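Local coordinates for putative nitrite reductase NADPH (Small subunit) oxidoreductase protein (Vibrio parahaemolyticus RIMD 2210633, PDB 3C0D), which probably serves as the small subunit of an NAD(P)H-dependent nitrite reductase, built on a Rieske-like fold whose relatives bind a [2Fe-2S] cluster, at residues 14-17 with 18-21; 33-36 with 37-40. All blocks are in the same frame, centred on the assembly; numbering follows the deposited sequence.

Contact 1 (14-17 with 18-21); sequences DLMP and FIGA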
ATOM      1  N   ASP A  14      11.446   7.242   6.027  1.00 41.11           N
ATOM      2  CA  ASP A  14      11.294   7.764   4.678  1.00 41.24           C
ATOM      3  C   ASP A  14       9.772   7.819   4.504  1.00 42.03           C
ATOM      4  O   ASP A  14       9.239   8.465   3.589  1.00 40.60           O
ATOM      5  CB  ASP A  14      11.883   6.807   3.638  1.00 41.33           C
ATOM      6  CG  ASP A  14      13.362   7.046   3.381  1.00 43.49           C
ATOM      7  OD1 ASP A  14      13.783   8.222   3.316  1.00 43.89           O
ATOM      8  OD2 ASP A  14      14.101   6.051   3.220  1.00 44.42           O
ATOM      9  N   LEU A  15       9.088   7.127   5.412  1.00 41.89           N
ATOM     10  CA  LEU A  15       7.635   7.038   5.410  1.00 43.14           C
ATOM     11  C   LEU A  15       6.949   7.873   6.492  1.00 45.46           C
ATOM     12  O   LEU A  15       7.162   7.648   7.688  1.00 47.05           O
ATOM     13  CB  LEU A  15       7.189   5.586   5.606  1.00 41.60           C
ATOM     14  CG  LEU A  15       7.663   4.478   4.671  1.00 41.38           C
ATOM     15  CD1 LEU A  15       7.005   3.182   5.117  1.00 41.62           C
ATOM     16  CD2 LEU A  15       7.298   4.795   3.231  1.00 40.97           C
HETATM   17  N   MSE A  16       6.112   8.817   6.067  1.00 46.93           N
HETATM   18  CA  MSE A  16       5.357   9.645   6.990  1.00 47.06           C
HETATM   19  C   MSE A  16       4.139   8.824   7.401  1.00 45.05           C
HETATM   20  O   MSE A  16       3.578   8.087   6.591  1.00 44.06           O
HETATM   21  CB  MSE A  16       4.890  10.927   6.314  1.00 53.69           C
HETATM   22  CG  MSE A  16       5.936  12.021   6.231  1.00 64.29           C
HETATM   23 SE   MSE A  16       5.173  13.663   5.485  1.00 82.72          SE
HETATM   24  CE  MSE A  16       4.698  14.572   7.146  1.00 76.25           C
ATOM     25  N   PRO A  17       3.714   8.936   8.671  1.00 42.60           N
ATOM     26  CA  PRO A  17       2.556   8.188   9.158  1.00 39.85           C
ATOM     27  C   PRO A  17       1.272   8.456   8.392  1.00 37.56           C
ATOM     28  O   PRO A  17       0.871   9.601   8.222  1.00 36.27           O
ATOM     29  CB  PRO A  17       2.469   8.620  10.610  1.00 40.20           C
ATOM     30  CG  PRO A  17       3.903   8.826  10.967  1.00 38.90           C
ATOM     31  CD  PRO A  17       4.371   9.634   9.787  1.00 39.07           C
ATOM     32  N   PHE A  18       0.650   7.383   7.915  1.00 35.72           N
ATOM     33  CA  PHE A  18      -0.606   7.479   7.183  1.00 35.46           C
ATOM     34  C   PHE A  18      -0.522   8.175   5.828  1.00 32.98           C
ATOM     35  O   PHE A  18      -1.553   8.472   5.229  1.00 32.96           O
ATOM     36  CB  PHE A  18      -1.654   8.202   8.047  1.00 36.46           C
ATOM     37  CG  PHE A  18      -1.903   7.542   9.374  1.00 37.73           C
ATOM     38  CD1 PHE A  18      -2.482   6.268   9.431  1.00 37.97           C
ATOM     39  CD2 PHE A  18      -1.581   8.187  10.563  1.00 35.67           C
ATOM     40  CE1 PHE A  18      -2.743   5.645  10.654  1.00 35.74           C
ATOM     41  CE2 PHE A  18      -1.838   7.576  11.800  1.00 35.53           C
ATOM     42  CZ  PHE A  18      -2.421   6.303  11.838  1.00 37.11           C
ATOM     43  N   ILE A  19       0.688   8.427   5.346  1.00 29.97           N
ATOM     44  CA  ILE A  19       0.866   9.105   4.076  1.00 27.91           C
ATOM     45  C   ILE A  19       1.638   8.276   3.047  1.00 26.99           C
ATOM     46  O   ILE A  19       2.806   7.949   3.239  1.00 25.18           O
ATOM     47  CB  ILE A  19       1.546  10.460   4.312  1.00 28.59           C
ATOM     48  CG1 ILE A  19       0.601  11.339   5.140  1.00 28.24           C
ATOM     49  CG2 ILE A  19       1.883  11.131   2.983  1.00 26.85           C
ATOM     50  CD1 ILE A  19       1.172  12.689   5.530  1.00 29.47           C
ATOM     51  N   GLY A  20       0.963   7.960   1.942  1.00 27.33           N
ATOM     52  CA  GLY A  20       1.550   7.144   0.894  1.00 26.92           C
ATOM     53  C   GLY A  20       2.840   7.618   0.253  1.00 26.86           C
ATOM     54  O   GLY A  20       2.958   8.780  -0.119  1.00 27.51           O
ATOM     55  N   ALA A  21       3.805   6.705   0.145  1.00 25.47           N
ATOM     56  CA  ALA A  21       5.099   6.960  -0.483  1.00 26.45           C
ATOM     57  C   ALA A  21       5.213   5.967  -1.630  1.00 26.43           C
ATOM     58  O   ALA A  21       5.064   4.769  -1.430  1.00 28.68           O
ATOM     59  CB  ALA A  21       6.225   6.720   0.501  1.00 24.29           C
TER
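Met-16 and Ile-19 sit at the two ends of a type II beta turn, where their side chains run alongside each other in the same direction. Met-16 is present as selenomethionine. Its CB lies 3.9 Å from CB of Ile-19. A chi1 of -81° turns CG away from the carbonyl carbon, and the chain then runs extended to SE, 4.1 Å from CD1 of Ile-19; a bend at the last torsion sets the direction of CE. The turn is closed by a single backbone hydrogen bond, Ile-19 N to Met-16 O at 3.2 Å, with the donor 47° out of the carbonyl plane. Pro-17 and Phe-18 fill the corner. Phe-18 takes a positive phi of 67°, the backbone shape that a type II turn imposes on its third residue, and CB of Pro-17 comes 4.1 Å from CD2 of the Phe-18 ring. Behind the turn the two arms meet again, where a methyl of Leu-15, CD2, presses on CB of Ala-21 at 3.5 Å. The loop links strand 6-11 to strand 21-25 and leans on strand 28-35, where buried Leu-15 packs on Leu-32 and Tyr-34.

Contact 2 (33-36 with 37-40); sequences FYIP and DSGV
Phe-33 meets the returning strand through its backbone: its carbonyl O lies 3.5 Å from CA of Val-40, a CA-H...O contact. Tyr-34 and Val-40 form an antiparallel, non-hydrogen-bonded pair whose side chains share a face of the sheet and cross at about a right angle. With CG anti to the backbone N (chi1 167°), the Tyr-34 ring brings CD1 to 3.9 Å from CG2 of Val-40, while the carbonyl O of Gly-39 lies at the ring edge, 3.4 Å from the same CD1. Ile-35 carries the hydrogen-bonded pair: its N donates to Gly-39 O (2.7 Å), nearly in line with that carbonyl, and its O receives Gly-39 N (2.6 Å) almost straight, at 177°. Ser-38 N adds a weak bond to Ile-35 O; two residues, Ser-38 and Gly-39, stand opposite the single Ile-35, a classic beta bulge. On the side chains, CB of Ile-35 rests 3.8 Å from CB of Ser-38. Pro-36 starts the bend, and its N lies over one face of the Tyr-34 ring, off its centre. The turn joins strands 28-35 and 39-47 of a beta hairpin; Phe-33 packs on Leu-80 and Val-43, and Ile-35 on Tyr-41.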
ATOM      1  N   PHE A  33       2.307   2.471   2.817  1.00 30.69           N
ATOM      2  CA  PHE A  33       1.525   3.188   3.810  1.00 33.06           C
ATOM      3  C   PHE A  33       1.923   2.708   5.196  1.00 34.01           C
ATOM      4  O   PHE A  33       1.608   1.580   5.588  1.00 35.10           O
ATOM      5  CB  PHE A  33       0.033   2.934   3.597  1.00 31.42           C
ATOM      6  CG  PHE A  33      -0.567   3.718   2.470  1.00 31.91           C
ATOM      7  CD1 PHE A  33      -0.867   5.074   2.628  1.00 33.46           C
ATOM      8  CD2 PHE A  33      -0.913   3.086   1.269  1.00 33.94           C
ATOM      9  CE1 PHE A  33      -1.517   5.801   1.602  1.00 32.12           C
ATOM     10  CE2 PHE A  33      -1.564   3.797   0.229  1.00 32.22           C
ATOM     11  CZ  PHE A  33      -1.865   5.154   0.405  1.00 32.87           C
ATOM     12  N   TYR A  34       2.609   3.570   5.937  1.00 34.13           N
ATOM     13  CA  TYR A  34       3.047   3.230   7.286  1.00 35.16           C
ATOM     14  C   TYR A  34       1.971   3.548   8.327  1.00 34.78           C
ATOM     15  O   TYR A  34       1.616   4.706   8.519  1.00 35.40           O
ATOM     16  CB  TYR A  34       4.342   3.988   7.606  1.00 35.18           C
ATOM     17  CG  TYR A  34       4.742   3.979   9.061  1.00 34.46           C
ATOM     18  CD1 TYR A  34       4.740   2.797   9.799  1.00 33.78           C
ATOM     19  CD2 TYR A  34       5.171   5.147   9.688  1.00 35.42           C
ATOM     20  CE1 TYR A  34       5.163   2.773  11.139  1.00 35.88           C
ATOM     21  CE2 TYR A  34       5.605   5.135  11.027  1.00 36.49           C
ATOM     22  CZ  TYR A  34       5.601   3.941  11.744  1.00 35.79           C
ATOM     23  OH  TYR A  34       6.082   3.901  13.038  1.00 36.51           O
ATOM     24  N   ILE A  35       1.452   2.513   8.983  1.00 34.76           N
ATOM     25  CA  ILE A  35       0.435   2.688  10.020  1.00 38.11           C
ATOM     26  C   ILE A  35       1.099   2.363  11.355  1.00 41.16           C
ATOM     27  O   ILE A  35       1.364   1.196  11.641  1.00 40.26           O
ATOM     28  CB  ILE A  35      -0.756   1.709   9.847  1.00 37.34           C
ATOM     29  CG1 ILE A  35      -1.250   1.716   8.398  1.00 35.47           C
ATOM     30  CG2 ILE A  35      -1.885   2.110  10.760  1.00 34.62           C
ATOM     31  CD1 ILE A  35      -1.756   3.078   7.931  1.00 35.06           C
ATOM     32  N   PRO A  36       1.369   3.387  12.193  1.00 44.57           N
ATOM     33  CA  PRO A  36       2.014   3.195  13.504  1.00 45.72           C
ATOM     34  C   PRO A  36       1.603   1.934  14.278  1.00 47.30           C
ATOM     35  O   PRO A  36       2.456   1.114  14.637  1.00 47.27           O
ATOM     36  CB  PRO A  36       1.655   4.470  14.254  1.00 44.26           C
ATOM     37  CG  PRO A  36       1.653   5.492  13.163  1.00 44.54           C
ATOM     38  CD  PRO A  36       0.924   4.787  12.035  1.00 43.45           C
ATOM     39  N   ASP A  37       0.308   1.763  14.514  1.00 48.81           N
ATOM     40  CA  ASP A  37      -0.158   0.598  15.264  1.00 53.37           C
ATOM     41  C   ASP A  37      -0.025  -0.746  14.513  1.00 52.95           C
ATOM     42  O   ASP A  37       0.138  -1.796  15.139  1.00 51.89           O
ATOM     43  CB  ASP A  37      -1.626   0.789  15.692  1.00 57.08           C
ATOM     44  CG  ASP A  37      -2.044   2.262  15.764  1.00 61.13           C
ATOM     45  OD1 ASP A  37      -2.100   2.927  14.695  1.00 65.14           O
ATOM     46  OD2 ASP A  37      -2.318   2.752  16.886  1.00 60.23           O
ATOM     47  N   SER A  38      -0.074  -0.697  13.180  1.00 51.90           N
ATOM     48  CA  SER A  38      -0.035  -1.893  12.333  1.00 50.76           C
ATOM     49  C   SER A  38       1.259  -2.292  11.624  1.00 50.25           C
ATOM     50  O   SER A  38       1.513  -3.471  11.419  1.00 50.31           O
ATOM     51  CB  SER A  38      -1.123  -1.787  11.262  1.00 50.95           C
ATOM     52  OG  SER A  38      -2.412  -1.708  11.828  1.00 51.64           O
ATOM     53  N   GLY A  39       2.061  -1.322  11.217  1.00 50.50           N
ATOM     54  CA  GLY A  39       3.284  -1.649  10.505  1.00 49.03           C
ATOM     55  C   GLY A  39       3.234  -0.970   9.144  1.00 48.12           C
ATOM     56  O   GLY A  39       2.779   0.178   9.046  1.00 48.08           O
ATOM     57  N   VAL A  40       3.677  -1.655   8.091  1.00 44.93           N
ATOM     58  CA  VAL A  40       3.663  -1.050   6.762  1.00 42.17           C
ATOM     59  C   VAL A  40       2.912  -1.886   5.714  1.00 41.26           C
ATOM     60  O   VAL A  40       3.159  -3.088   5.562  1.00 39.16           O
ATOM     61  CB  VAL A  40       5.105  -0.784   6.279  1.00 40.57           C
ATOM     62  CG1 VAL A  40       5.099   0.015   5.008  1.00 40.02           C
ATOM     63  CG2 VAL A  40       5.876  -0.030   7.344  1.00 41.55           C
TER

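In the fold
From the N terminus, the chain leaves strand 6-11, and contact 1 closes the turn that leads into strand 21-25. That strand pairs antiparallel with strand 28-35, at whose far end contact 2 turns the chain back into strand 39-47. The two contacts follow in series, neither enclosing nor crossing the other, yet their centres are 9 Å apart and they touch. Phe-18 is the main link: its N probably donates a hydrogen bond to Tyr-34 O, and its ring packs on Ile-35 and Pro-36. Gly-20 also lies against the Phe-33 ring. The loop of residues 14-21 is thereby tied to the end of the hairpin within the larger antiparallel sheet.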